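Local coordinates for fructuronate-tagaturonate epimerase UxaE from Cohnella laeviribosi in complex with 1 glycerol (Cohnella laeviribosi, PDB 6IL9), which probably catalyses the interconversion of fructuronate and tagaturonate by epimerisation, as a zinc-containing TIM-barrel isomerase, at residues K311-I316 / N430-R435; T382-Y387 / V420-L425; R389-A394 / P426-E431; E396-A401 / R435-I440. All coordinates share one frame; numbering follows the deposited sequence.

Interaction 1 of 4, residues K311-I316 / N430-R435; sequences KGIDYI and NENDAR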
loop_
_atom_site.group_PDB
_atom_site.type_symbol
_atom_site.label_atom_id
_atom_site.label_comp_id
_atom_site.label_asym_id
_atom_site.label_seq_id
_atom_site.Cartn_x
_atom_site.Cartn_y
_atom_site.Cartn_z
ATOM N N LYS A 311 -5.703 -4.921 10.992
ATOM C CA LYS A 311 -6.353 -3.948 10.123
ATOM C C LYS A 311 -7.383 -3.121 10.886
ATOM O O LYS A 311 -8.190 -3.659 11.650
ATOM C CB LYS A 311 -7.057 -4.652 8.960
ATOM C CG LYS A 311 -6.153 -5.471 8.064
ATOM C CD LYS A 311 -4.999 -4.638 7.538
ATOM C CE LYS A 311 -4.257 -5.404 6.433
ATOM N NZ LYS A 311 -2.884 -4.898 6.218
ATOM N N GLY A 312 -7.365 -1.801 10.650
ATOM C CA GLY A 312 -8.464 -0.919 11.002
ATOM C C GLY A 312 -8.362 -0.267 12.359
ATOM O O GLY A 312 -9.114 0.682 12.642
ATOM N N ILE A 313 -7.453 -0.734 13.206
ATOM C CA ILE A 313 -7.421 -0.339 14.602
ATOM C C ILE A 313 -6.005 0.082 14.973
ATOM O O ILE A 313 -5.056 -0.115 14.218
ATOM C CB ILE A 313 -7.899 -1.484 15.506
ATOM C CG1 ILE A 313 -6.995 -2.709 15.323
ATOM C CG2 ILE A 313 -9.359 -1.819 15.182
ATOM C CD1 ILE A 313 -7.161 -3.725 16.490
ATOM N N ASP A 314 -5.873 0.639 16.174
ATOM C CA ASP A 314 -4.569 0.994 16.724
ATOM C C ASP A 314 -3.851 -0.245 17.272
ATOM O O ASP A 314 -4.396 -1.352 17.317
ATOM C CB ASP A 314 -4.741 2.052 17.825
ATOM C CG ASP A 314 -3.523 2.954 18.000
ATOM O OD1 ASP A 314 -2.430 2.630 17.518
ATOM O OD2 ASP A 314 -3.666 4.007 18.652
ATOM N N TYR A 315 -2.603 -0.032 17.686
ATOM C CA TYR A 315 -1.723 -1.085 18.190
ATOM C C TYR A 315 -2.345 -1.886 19.335
ATOM O O TYR A 315 -3.040 -1.339 20.194
ATOM C CB TYR A 315 -0.420 -0.435 18.668
ATOM C CG TYR A 315 0.611 -1.393 19.225
ATOM C CD1 TYR A 315 1.295 -2.275 18.389
ATOM C CD2 TYR A 315 0.936 -1.382 20.580
ATOM C CE1 TYR A 315 2.252 -3.136 18.889
ATOM C CE2 TYR A 315 1.893 -2.235 21.089
ATOM C CZ TYR A 315 2.555 -3.117 20.236
ATOM O OH TYR A 315 3.522 -3.980 20.731
ATOM N N ILE A 316 -2.078 -3.195 19.347
ATOM C CA ILE A 316 -2.406 -4.077 20.470
ATOM C C ILE A 316 -1.101 -4.512 21.121
ATOM O O ILE A 316 -0.239 -5.099 20.457
ATOM C CB ILE A 316 -3.209 -5.314 20.027
ATOM C CG1 ILE A 316 -4.597 -4.931 19.514
ATOM C CG2 ILE A 316 -3.384 -6.275 21.198
ATOM C CD1 ILE A 316 -5.292 -6.056 18.763
ATOM N N ASN A 430 -15.923 4.908 13.566
ATOM C CA ASN A 430 -15.022 5.282 14.643
ATOM C C ASN A 430 -14.790 4.159 15.644
ATOM O O ASN A 430 -14.058 4.366 16.609
ATOM C CB ASN A 430 -15.558 6.501 15.401
ATOM C CG ASN A 430 -15.605 7.740 14.545
ATOM O OD1 ASN A 430 -14.756 7.931 13.673
ATOM N ND2 ASN A 430 -16.611 8.577 14.767
ATOM N N GLU A 431 -15.380 2.984 15.441
ATOM C CA GLU A 431 -15.318 1.900 16.417
ATOM C C GLU A 431 -14.431 0.769 15.927
ATOM O O GLU A 431 -14.444 0.434 14.742
ATOM C CB GLU A 431 -16.716 1.352 16.700
ATOM C CG GLU A 431 -17.664 2.410 17.227
ATOM C CD GLU A 431 -19.111 1.977 17.142
ATOM O OE1 GLU A 431 -19.382 0.882 16.592
ATOM O OE2 GLU A 431 -19.978 2.734 17.639
ATOM N N ASN A 432 -13.691 0.146 16.857
ATOM C CA ASN A 432 -12.767 -0.916 16.468
ATOM C C ASN A 432 -13.467 -2.014 15.682
ATOM O O ASN A 432 -13.018 -2.408 14.595
ATOM C CB ASN A 432 -12.112 -1.540 17.702
ATOM C CG ASN A 432 -11.081 -0.647 18.332
ATOM O OD1 ASN A 432 -10.594 0.305 17.716
ATOM N ND2 ASN A 432 -10.723 -0.960 19.573
ATOM N N ASP A 433 -14.549 -2.553 16.235
ATOM C CA ASP A 433 -15.061 -3.797 15.681
ATOM C C ASP A 433 -15.793 -3.555 14.371
ATOM O O ASP A 433 -15.561 -4.276 13.398
ATOM C CB ASP A 433 -15.939 -4.504 16.714
ATOM C CG ASP A 433 -15.138 -4.903 17.943
ATOM O OD1 ASP A 433 -14.286 -5.814 17.844
ATOM O OD2 ASP A 433 -15.307 -4.264 18.995
ATOM N N ALA A 434 -16.647 -2.530 14.312
ATOM C CA ALA A 434 -17.310 -2.207 13.046
ATOM C C ALA A 434 -16.296 -1.828 11.964
ATOM O O ALA A 434 -16.468 -2.186 10.793
ATOM C CB ALA A 434 -18.327 -1.081 13.246
ATOM N N ARG A 435 -15.241 -1.090 12.326
ATOM C CA ARG A 435 -14.201 -0.790 11.340
ATOM C C ARG A 435 -13.606 -2.070 10.764
ATOM O O ARG A 435 -13.433 -2.195 9.545
ATOM C CB ARG A 435 -13.104 0.084 11.953
ATOM C CG ARG A 435 -13.477 1.562 12.022
ATOM C CD ARG A 435 -12.338 2.396 12.589
ATOM N NE ARG A 435 -11.174 2.462 11.700
ATOM C CZ ARG A 435 -11.073 3.273 10.652
ATOM N NH1 ARG A 435 -12.075 4.091 10.353
ATOM N NH2 ARG A 435 -9.969 3.264 9.897
HETATM O O HOH W 1 -7.988 1.168 18.081
#
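A bend at chi3 (68°) in Arg435, whose CG lies beside its backbone N (chi1 -80°), turns the guanidinium edge toward Gly312 of the 311-316 loop. This loop follows strand 300-302 of the TIM barrel and leads to helix 319-336; Arg435 stands in the first turn of helix 432-440, with Glu431 at its N-cap position. Arg435 NE donates to Gly312 O at 2.9 Å with an N-H...O angle of 167°, the acceptor lying in the guanidinium plane and the donor in the carbonyl plane. Its NH2 is bound by Asp347 in a salt bridge and its NH1 by Met429 O, so partners on all three nitrogens hold the group's orientation. Gly312 has a positive phi, and Gly312 CA lies 5.7 Å from Arg435 CA. Ile313 crosses Asn432 at about a right angle, and Ile313 CG2 meets Asn432 OD1 at 3.5 Å. A water links the same oxygen to the loop, accepting from Asp314 N at 2.9 Å and donating to Asn432 OD1 at 2.8 Å.

Interaction 2 of 4, residues T382-Y387 / V420-L425; sequences TNPGLY and VSDEEL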
loop_
_atom_site.group_PDB
_atom_site.type_symbol
_atom_site.label_atom_id
_atom_site.label_comp_id
_atom_site.label_asym_id
_atom_site.label_seq_id
_atom_site.Cartn_x
_atom_site.Cartn_y
_atom_site.Cartn_z
ATOM N N THR A 382 -23.906 10.016 3.752
ATOM C CA THR A 382 -24.669 10.600 2.655
ATOM C C THR A 382 -25.637 9.639 1.985
ATOM O O THR A 382 -26.523 10.095 1.249
ATOM C CB THR A 382 -23.721 11.152 1.579
ATOM O OG1 THR A 382 -23.026 10.061 0.967
ATOM C CG2 THR A 382 -22.719 12.109 2.191
ATOM N N ASN A 383 -25.510 8.338 2.221
ATOM C CA ASN A 383 -26.381 7.336 1.609
ATOM C C ASN A 383 -26.670 6.260 2.646
ATOM O O ASN A 383 -26.299 5.094 2.477
ATOM C CB ASN A 383 -25.737 6.750 0.350
ATOM C CG ASN A 383 -26.725 5.975 -0.515
ATOM O OD1 ASN A 383 -26.463 5.705 -1.682
ATOM N ND2 ASN A 383 -27.852 5.599 0.058
ATOM N N PRO A 384 -27.353 6.624 3.739
ATOM C CA PRO A 384 -27.520 5.665 4.850
ATOM C C PRO A 384 -28.212 4.378 4.447
ATOM O O PRO A 384 -27.873 3.312 4.980
ATOM C CB PRO A 384 -28.346 6.456 5.879
ATOM C CG PRO A 384 -28.987 7.573 5.105
ATOM C CD PRO A 384 -28.017 7.911 4.007
ATOM N N GLY A 385 -29.168 4.436 3.514
ATOM C CA GLY A 385 -29.808 3.215 3.059
ATOM C C GLY A 385 -28.826 2.235 2.450
ATOM O O GLY A 385 -28.931 1.021 2.662
ATOM N N LEU A 386 -27.859 2.748 1.681
ATOM C CA LEU A 386 -26.832 1.882 1.112
ATOM C C LEU A 386 -25.897 1.368 2.198
ATOM O O LEU A 386 -25.533 0.188 2.198
ATOM C CB LEU A 386 -26.038 2.629 0.031
ATOM C CG LEU A 386 -24.881 1.854 -0.607
ATOM C CD1 LEU A 386 -25.374 0.570 -1.268
ATOM C CD2 LEU A 386 -24.120 2.725 -1.620
ATOM N N TYR A 387 -25.511 2.236 3.136
ATOM C CA TYR A 387 -24.642 1.788 4.222
ATOM C C TYR A 387 -25.276 0.619 4.980
ATOM O O TYR A 387 -24.612 -0.393 5.253
ATOM C CB TYR A 387 -24.307 2.932 5.191
ATOM C CG TYR A 387 -23.437 2.365 6.284
ATOM C CD1 TYR A 387 -22.059 2.254 6.104
ATOM C CD2 TYR A 387 -23.996 1.840 7.449
ATOM C CE1 TYR A 387 -21.259 1.671 7.070
ATOM C CE2 TYR A 387 -23.202 1.242 8.416
ATOM C CZ TYR A 387 -21.833 1.166 8.219
ATOM O OH TYR A 387 -21.059 0.570 9.185
ATOM N N VAL A 420 -29.663 1.876 15.707
ATOM C CA VAL A 420 -28.913 3.086 15.406
ATOM C C VAL A 420 -29.665 3.868 14.337
ATOM O O VAL A 420 -30.199 3.284 13.391
ATOM C CB VAL A 420 -27.468 2.766 14.960
ATOM C CG1 VAL A 420 -26.770 1.952 16.031
ATOM C CG2 VAL A 420 -27.471 1.983 13.683
ATOM N N SER A 421 -29.730 5.184 14.510
ATOM C CA SER A 421 -30.425 6.037 13.557
ATOM C C SER A 421 -29.525 6.333 12.365
ATOM O O SER A 421 -28.316 6.111 12.400
ATOM C CB SER A 421 -30.857 7.345 14.211
ATOM O OG SER A 421 -29.731 8.156 14.503
ATOM N N ASP A 422 -30.131 6.853 11.295
ATOM C CA ASP A 422 -29.334 7.239 10.135
ATOM C C ASP A 422 -28.244 8.228 10.526
ATOM O O ASP A 422 -27.098 8.121 10.066
ATOM C CB ASP A 422 -30.234 7.837 9.053
ATOM C CG ASP A 422 -31.013 6.784 8.286
ATOM O OD1 ASP A 422 -30.859 5.579 8.577
ATOM O OD2 ASP A 422 -31.785 7.166 7.369
ATOM N N GLU A 423 -28.578 9.191 11.387
ATOM C CA GLU A 423 -27.605 10.198 11.789
ATOM C C GLU A 423 -26.437 9.581 12.542
ATOM O O GLU A 423 -25.342 10.152 12.557
ATOM C CB GLU A 423 -28.278 11.266 12.651
ATOM C CG GLU A 423 -29.593 11.783 12.087
ATOM C CD GLU A 423 -30.802 11.045 12.644
ATOM O OE1 GLU A 423 -31.224 11.363 13.782
ATOM O OE2 GLU A 423 -31.329 10.151 11.941
ATOM N N GLU A 424 -26.652 8.429 13.172
ATOM C CA GLU A 424 -25.630 7.763 13.968
ATOM C C GLU A 424 -24.804 6.751 13.183
ATOM O O GLU A 424 -23.771 6.301 13.691
ATOM C CB GLU A 424 -26.260 7.025 15.152
ATOM C CG GLU A 424 -26.869 7.895 16.223
ATOM C CD GLU A 424 -27.663 7.069 17.231
ATOM O OE1 GLU A 424 -28.291 6.073 16.815
ATOM O OE2 GLU A 424 -27.658 7.406 18.434
ATOM N N LEU A 425 -25.243 6.350 11.992
ATOM C CA LEU A 425 -24.492 5.356 11.227
ATOM C C LEU A 425 -23.016 5.697 11.056
ATOM O O LEU A 425 -22.190 4.771 11.144
ATOM C CB LEU A 425 -25.157 5.141 9.860
ATOM C CG LEU A 425 -26.519 4.434 9.890
ATOM C CD1 LEU A 425 -27.080 4.391 8.494
ATOM C CD2 LEU A 425 -26.431 3.008 10.444
#
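Pro384 and Asp422 bring the two backbones nearest, their CA atoms 5.8 Å apart. Pro384 opens the first turn of helix 384-402, directly after the N-cap residue Asn383, while 422-425 curl with helix-like phi and psi but lack a continuous i to i+4 hydrogen-bond pattern. No hydrogen bond joins the segments; the contact rests on side chains. Pro384 CB touches Leu425 CD1 at 3.6 Å and Asp422 CG at 3.6 Å, the Asp422 and Pro384 side chains crossing at about a right angle. Asp422 OD1 forms a salt bridge with NH2 of Arg388, one turn along the same helix as Pro384. Leu425 CD1 packs mainly on Pro384 and also comes within 4.1 Å of Tyr387 CD2, which Leu425 CD2 approaches at 4.0 Å. With CG anti to its backbone N (chi1 179°), Tyr387 reaches over to Leu425 and also packs on Val376, Val379 and Ala380. The contact thus joins the start of helix 384-402 to the loop before helix 432-440, with helix 369-382 alongside.

Interaction 3 of 4, residues R389-A394 / P426-E431; sequences RMHQYA and PSYMNE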
loop_
_atom_site.group_PDB
_atom_site.type_symbol
_atom_site.label_atom_id
_atom_site.label_comp_id
_atom_site.label_asym_id
_atom_site.label_seq_id
_atom_site.Cartn_x
_atom_site.Cartn_y
_atom_site.Cartn_z
ATOM N N ARG A 389 -27.464 -1.597 4.035
ATOM C CA ARG A 389 -27.428 -2.823 3.248
ATOM C C ARG A 389 -26.025 -3.420 3.207
ATOM O O ARG A 389 -25.861 -4.644 3.306
ATOM C CB ARG A 389 -27.950 -2.546 1.841
ATOM C CG ARG A 389 -29.447 -2.234 1.817
ATOM C CD ARG A 389 -29.909 -1.891 0.420
ATOM N NE ARG A 389 -29.467 -2.904 -0.527
ATOM C CZ ARG A 389 -28.773 -2.650 -1.630
ATOM N NH1 ARG A 389 -28.444 -1.400 -1.940
ATOM N NH2 ARG A 389 -28.415 -3.647 -2.425
ATOM N N MET A 390 -25.000 -2.573 3.049
ATOM C CA MET A 390 -23.619 -3.063 3.006
ATOM C C MET A 390 -23.182 -3.613 4.363
ATOM O O MET A 390 -22.524 -4.657 4.435
ATOM C CB MET A 390 -22.675 -1.940 2.549
ATOM C CG MET A 390 -22.908 -1.463 1.106
ATOM S SD MET A 390 -21.787 -0.142 0.497
ATOM C CE MET A 390 -20.219 -1.014 0.446
ATOM N N HIS A 391 -23.532 -2.916 5.446
ATOM C CA HIS A 391 -23.143 -3.349 6.786
ATOM C C HIS A 391 -23.783 -4.692 7.120
ATOM O O HIS A 391 -23.113 -5.613 7.606
ATOM C CB HIS A 391 -23.538 -2.248 7.781
ATOM C CG HIS A 391 -23.280 -2.556 9.230
ATOM N ND1 HIS A 391 -22.506 -1.736 10.029
ATOM C CD2 HIS A 391 -23.749 -3.537 10.042
ATOM C CE1 HIS A 391 -22.491 -2.210 11.262
ATOM N NE2 HIS A 391 -23.232 -3.306 11.297
ATOM N N GLN A 392 -25.073 -4.841 6.807
ATOM C CA GLN A 392 -25.761 -6.099 7.092
ATOM C C GLN A 392 -25.175 -7.248 6.280
ATOM O O GLN A 392 -25.011 -8.363 6.793
ATOM C CB GLN A 392 -27.260 -5.946 6.816
ATOM C CG GLN A 392 -28.104 -7.081 7.387
ATOM C CD GLN A 392 -27.917 -7.266 8.886
ATOM O OE1 GLN A 392 -28.043 -6.317 9.669
ATOM N NE2 GLN A 392 -27.621 -8.499 9.296
ATOM N N TYR A 393 -24.838 -6.990 5.011
ATOM C CA TYR A 393 -24.215 -8.007 4.176
ATOM C C TYR A 393 -22.861 -8.416 4.734
ATOM O O TYR A 393 -22.531 -9.608 4.780
ATOM C CB TYR A 393 -24.073 -7.478 2.748
ATOM C CG TYR A 393 -23.727 -8.498 1.684
ATOM C CD1 TYR A 393 -22.405 -8.772 1.357
ATOM C CD2 TYR A 393 -24.724 -9.138 0.960
ATOM C CE1 TYR A 393 -22.080 -9.682 0.378
ATOM C CE2 TYR A 393 -24.407 -10.047 -0.028
ATOM C CZ TYR A 393 -23.094 -10.318 -0.317
ATOM O OH TYR A 393 -22.781 -11.222 -1.308
ATOM N N ALA A 394 -22.067 -7.434 5.169
ATOM C CA ALA A 394 -20.786 -7.737 5.795
ATOM C C ALA A 394 -20.965 -8.637 7.012
ATOM O O ALA A 394 -20.204 -9.590 7.201
ATOM C CB ALA A 394 -20.085 -6.436 6.180
ATOM N N PRO A 426 -22.608 6.954 10.835
ATOM C CA PRO A 426 -21.170 7.231 10.680
ATOM C C PRO A 426 -20.340 6.893 11.905
ATOM O O PRO A 426 -19.129 6.668 11.764
ATOM C CB PRO A 426 -21.133 8.737 10.385
ATOM C CG PRO A 426 -22.447 9.010 9.721
ATOM C CD PRO A 426 -23.422 8.131 10.458
ATOM N N SER A 427 -20.953 6.837 13.093
ATOM C CA SER A 427 -20.209 6.515 14.307
ATOM C C SER A 427 -19.609 5.114 14.253
ATOM O O SER A 427 -18.602 4.851 14.925
ATOM C CB SER A 427 -21.112 6.672 15.536
ATOM O OG SER A 427 -22.205 5.765 15.519
ATOM N N TYR A 428 -20.197 4.204 13.467
ATOM C CA TYR A 428 -19.597 2.879 13.308
ATOM C C TYR A 428 -18.147 2.971 12.844
ATOM O O TYR A 428 -17.303 2.162 13.253
ATOM C CB TYR A 428 -20.378 2.056 12.291
ATOM C CG TYR A 428 -21.669 1.444 12.771
ATOM C CD1 TYR A 428 -21.701 0.584 13.870
ATOM C CD2 TYR A 428 -22.854 1.687 12.085
ATOM C CE1 TYR A 428 -22.899 -0.001 14.281
ATOM C CE2 TYR A 428 -24.051 1.110 12.491
ATOM C CZ TYR A 428 -24.065 0.271 13.579
ATOM O OH TYR A 428 -25.264 -0.300 13.952
ATOM N N MET A 429 -17.847 3.915 11.948
ATOM C CA MET A 429 -16.504 3.988 11.381
ATOM C C MET A 429 -15.504 4.627 12.333
ATOM O O MET A 429 -14.340 4.831 11.959
ATOM C CB MET A 429 -16.538 4.719 10.032
ATOM C CG MET A 429 -17.164 3.870 8.899
ATOM S SD MET A 429 -16.429 2.231 8.563
ATOM C CE MET A 429 -17.451 1.182 9.621
ATOM N N ASN A 430 -15.923 4.908 13.566
ATOM C CA ASN A 430 -15.022 5.282 14.643
ATOM C C ASN A 430 -14.790 4.159 15.644
ATOM O O ASN A 430 -14.058 4.366 16.609
ATOM C CB ASN A 430 -15.558 6.501 15.401
ATOM C CG ASN A 430 -15.605 7.740 14.545
ATOM O OD1 ASN A 430 -14.756 7.931 13.673
ATOM N ND2 ASN A 430 -16.611 8.577 14.767
ATOM N N GLU A 431 -15.380 2.984 15.441
ATOM C CA GLU A 431 -15.318 1.900 16.417
ATOM C C GLU A 431 -14.431 0.769 15.927
ATOM O O GLU A 431 -14.444 0.434 14.742
ATOM C CB GLU A 431 -16.716 1.352 16.700
ATOM C CG GLU A 431 -17.664 2.410 17.227
ATOM C CD GLU A 431 -19.111 1.977 17.142
ATOM O OE1 GLU A 431 -19.382 0.882 16.592
ATOM O OE2 GLU A 431 -19.978 2.734 17.639
#
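His391 directs its imidazole over one face of the Tyr428 ring, with CE1 3.6 Å above the plane and over the ring centre. From there His391 CE1 is nearly equidistant from all six ring carbons, the nearest being Tyr428 CZ at 3.7 Å, while His391 ND1 lies 4.0 Å from Tyr428 CD2. The planes meet at 45° with centroids 4.5 Å apart, an oblique aromatic pair in which CE1 is the imidazole atom over the tyrosine face. The two rings reach each other with different first torsions. In His391, CG is anti to the backbone N (chi1 177°), carrying the ring off helix 384-402; in Tyr428, CG stays beside the backbone N (chi1 -78°), and the two side chains cross at about a right angle. The backbones remain well apart, with 9.7 Å between His391 CA and Tyr428 CA, so the rings alone bridge the gap. Both are buried and anchored by polar partners: His391 ND1 is hydrogen-bonded to Tyr387 OH, one turn earlier on the helix, and Tyr428 OH to Arg415 O. Arg415 also makes a cation-pi contact with the Tyr428 ring, and Leu437 of helix 432-440 packs against His391. The 426-431 segment, wound by successive i to i+3 backbone bonds such as Glu431 N to Tyr428 O, packs here on helix 384-402, among the helices that follow the last TIM-barrel strand, 363-367.

Interaction 4 of 4, residues E396-A401 / R435-I440; sequences EHFEEA and RQLLHI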
loop_
_atom_site.group_PDB
_atom_site.type_symbol
_atom_site.label_atom_id
_atom_site.label_comp_id
_atom_site.label_asym_id
_atom_site.label_seq_id
_atom_site.Cartn_x
_atom_site.Cartn_y
_atom_site.Cartn_z
ATOM N N GLU A 396 -23.347 -10.748 7.494
ATOM C CA GLU A 396 -23.786 -12.063 7.054
ATOM C C GLU A 396 -22.659 -12.888 6.453
ATOM O O GLU A 396 -22.747 -14.122 6.451
ATOM C CB GLU A 396 -24.925 -11.907 6.047
ATOM C CG GLU A 396 -26.229 -11.481 6.693
ATOM C CD GLU A 396 -27.281 -11.053 5.681
ATOM O OE1 GLU A 396 -27.021 -11.146 4.457
ATOM O OE2 GLU A 396 -28.364 -10.611 6.120
ATOM N N HIS A 397 -21.606 -12.248 5.943
ATOM C CA HIS A 397 -20.541 -12.945 5.233
ATOM C C HIS A 397 -19.175 -12.766 5.885
ATOM O O HIS A 397 -18.160 -13.111 5.280
ATOM C CB HIS A 397 -20.492 -12.480 3.775
ATOM C CG HIS A 397 -21.740 -12.795 3.012
ATOM N ND1 HIS A 397 -21.983 -14.043 2.479
ATOM C CD2 HIS A 397 -22.818 -12.035 2.705
ATOM C CE1 HIS A 397 -23.159 -14.036 1.873
ATOM N NE2 HIS A 397 -23.685 -12.831 1.994
ATOM N N PHE A 398 -19.139 -12.266 7.122
ATOM C CA PHE A 398 -17.874 -11.921 7.766
ATOM C C PHE A 398 -16.920 -13.112 7.832
ATOM O O PHE A 398 -15.710 -12.966 7.606
ATOM C CB PHE A 398 -18.181 -11.383 9.158
ATOM C CG PHE A 398 -16.987 -10.920 9.920
ATOM C CD1 PHE A 398 -16.228 -9.857 9.472
ATOM C CD2 PHE A 398 -16.648 -11.523 11.117
ATOM C CE1 PHE A 398 -15.143 -9.409 10.200
ATOM C CE2 PHE A 398 -15.555 -11.083 11.842
ATOM C CZ PHE A 398 -14.807 -10.033 11.383
ATOM N N GLU A 399 -17.448 -14.302 8.136
ATOM C CA GLU A 399 -16.593 -15.474 8.294
ATOM C C GLU A 399 -15.780 -15.762 7.033
ATOM O O GLU A 399 -14.634 -16.215 7.127
ATOM C CB GLU A 399 -17.449 -16.686 8.672
ATOM C CG GLU A 399 -16.818 -17.622 9.687
ATOM C CD GLU A 399 -17.400 -19.035 9.630
ATOM O OE1 GLU A 399 -18.567 -19.187 9.206
ATOM O OE2 GLU A 399 -16.686 -19.994 10.004
ATOM N N GLU A 400 -16.350 -15.501 5.850
ATOM C CA GLU A 400 -15.608 -15.721 4.610
ATOM C C GLU A 400 -14.387 -14.815 4.523
ATOM O O GLU A 400 -13.349 -15.214 3.983
ATOM C CB GLU A 400 -16.521 -15.497 3.400
ATOM C CG GLU A 400 -17.821 -16.282 3.465
ATOM C CD GLU A 400 -18.938 -15.651 2.646
ATOM O OE1 GLU A 400 -18.633 -14.951 1.664
ATOM O OE2 GLU A 400 -20.123 -15.846 2.991
ATOM N N ALA A 401 -14.485 -13.605 5.064
ATOM C CA ALA A 401 -13.397 -12.651 4.949
ATOM C C ALA A 401 -12.324 -12.865 6.020
ATOM O O ALA A 401 -11.146 -12.569 5.778
ATOM C CB ALA A 401 -13.987 -11.240 4.995
ATOM N N ARG A 435 -15.241 -1.090 12.326
ATOM C CA ARG A 435 -14.201 -0.790 11.340
ATOM C C ARG A 435 -13.606 -2.070 10.764
ATOM O O ARG A 435 -13.433 -2.195 9.545
ATOM C CB ARG A 435 -13.104 0.084 11.953
ATOM C CG ARG A 435 -13.477 1.562 12.022
ATOM C CD ARG A 435 -12.338 2.396 12.589
ATOM N NE ARG A 435 -11.174 2.462 11.700
ATOM C CZ ARG A 435 -11.073 3.273 10.652
ATOM N NH1 ARG A 435 -12.075 4.091 10.353
ATOM N NH2 ARG A 435 -9.969 3.264 9.897
ATOM N N GLN A 436 -13.290 -3.046 11.623
ATOM C CA GLN A 436 -12.710 -4.283 11.104
ATOM C C GLN A 436 -13.710 -5.046 10.244
ATOM O O GLN A 436 -13.333 -5.649 9.231
ATOM C CB GLN A 436 -12.223 -5.158 12.252
ATOM C CG GLN A 436 -11.046 -4.535 12.987
ATOM C CD GLN A 436 -10.294 -5.556 13.799
ATOM O OE1 GLN A 436 -10.894 -6.327 14.551
ATOM N NE2 GLN A 436 -8.978 -5.580 13.655
ATOM N N LEU A 437 -14.986 -5.014 10.634
ATOM C CA LEU A 437 -16.033 -5.689 9.877
ATOM C C LEU A 437 -16.066 -5.187 8.443
ATOM O O LEU A 437 -16.101 -5.980 7.497
ATOM C CB LEU A 437 -17.380 -5.450 10.556
ATOM C CG LEU A 437 -18.638 -5.833 9.781
ATOM C CD1 LEU A 437 -18.726 -7.351 9.683
ATOM C CD2 LEU A 437 -19.878 -5.241 10.453
ATOM N N LEU A 438 -16.051 -3.862 8.269
ATOM C CA LEU A 438 -16.111 -3.284 6.928
ATOM C C LEU A 438 -14.756 -3.325 6.224
ATOM O O LEU A 438 -14.710 -3.427 4.992
ATOM C CB LEU A 438 -16.634 -1.841 7.003
ATOM C CG LEU A 438 -18.160 -1.622 6.941
ATOM C CD1 LEU A 438 -18.712 -2.012 5.588
ATOM C CD2 LEU A 438 -18.913 -2.382 8.052
ATOM N N HIS A 439 -13.653 -3.273 6.980
ATOM C CA HIS A 439 -12.321 -3.222 6.373
ATOM C C HIS A 439 -12.073 -4.475 5.549
ATOM O O HIS A 439 -11.661 -4.402 4.389
ATOM C CB HIS A 439 -11.260 -3.087 7.481
ATOM C CG HIS A 439 -9.868 -2.788 6.997
ATOM N ND1 HIS A 439 -9.167 -3.619 6.144
ATOM C CD2 HIS A 439 -9.030 -1.763 7.294
ATOM C CE1 HIS A 439 -7.969 -3.109 5.919
ATOM N NE2 HIS A 439 -7.857 -1.984 6.609
ATOM N N ILE A 440 -12.369 -5.634 6.134
ATOM C CA ILE A 440 -11.935 -6.915 5.604
ATOM C C ILE A 440 -12.915 -7.481 4.581
ATOM O O ILE A 440 -12.530 -8.348 3.781
ATOM C CB ILE A 440 -11.712 -7.815 6.837
ATOM C CG1 ILE A 440 -10.303 -7.651 7.395
ATOM C CG2 ILE A 440 -12.013 -9.237 6.602
ATOM C CD1 ILE A 440 -9.980 -6.330 7.934
#
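Phe398 presents the edge of its ring to the backbone of helix 432-440: Gln436 O lies near the ring plane, 4.3 Å from Phe398 CE1. Leu437 approaches the same ring obliquely, its CD1 methyl 3.5 Å from Phe398 CD1, and Phe398 CE1 also rests 3.8 Å from Leu437 CA. Phe398 CG is anti to the backbone N (chi1 -177°), which swings the ring across to the other helix. Leu437 has the same first-torsion arrangement and brings CD1 to meet it. Away from the interface, the His397 ring holds Glu400 OE2 at its edge, 3° out of plane, through a hydrogen bond from His397 ND1 of 2.6 Å, accepted on the syn side but tilted out of the carboxylate plane. The contact is a helix-helix crossing among the helices that follow the last TIM-barrel strand, 363-367, between the kinked end of helix 384-402 and helix 432-440, with segment axes 9.8 Å apart at their closest and inclined at 66°. Thr409 stands beside Phe398 and is hydrogen-bonded through OG1 to Gln436 OE1. On the same helix, His439 NE2 is hydrogen-bonded to the phosphoserine at position 346. Farther along, small Ala401 allows a close backbone approach, its CA 6.0 Å from Ile440 CA.

How the interactions relate
From the N terminus, the 311-316 loop comes first, after barrel strand 300-302; interaction 1 closes the longest loop, joining it to the start of helix 432-440, 114 residues on. Interaction 2 is nested inside that loop. Helix 384-402 then supplies one side of interactions 2, 3 and 4 in succession, and the returning chain meets it in the same order: 420-425, 426-431, then 435-440. These three contacts therefore cross one another along the chain. Interaction 4 also crosses interaction 1, with which it shares Arg435, while interactions 1 and 3 share Asn430 and Glu431. Together they tie helix 384-402, the following loop and helix 432-440 to a loop of the barrel.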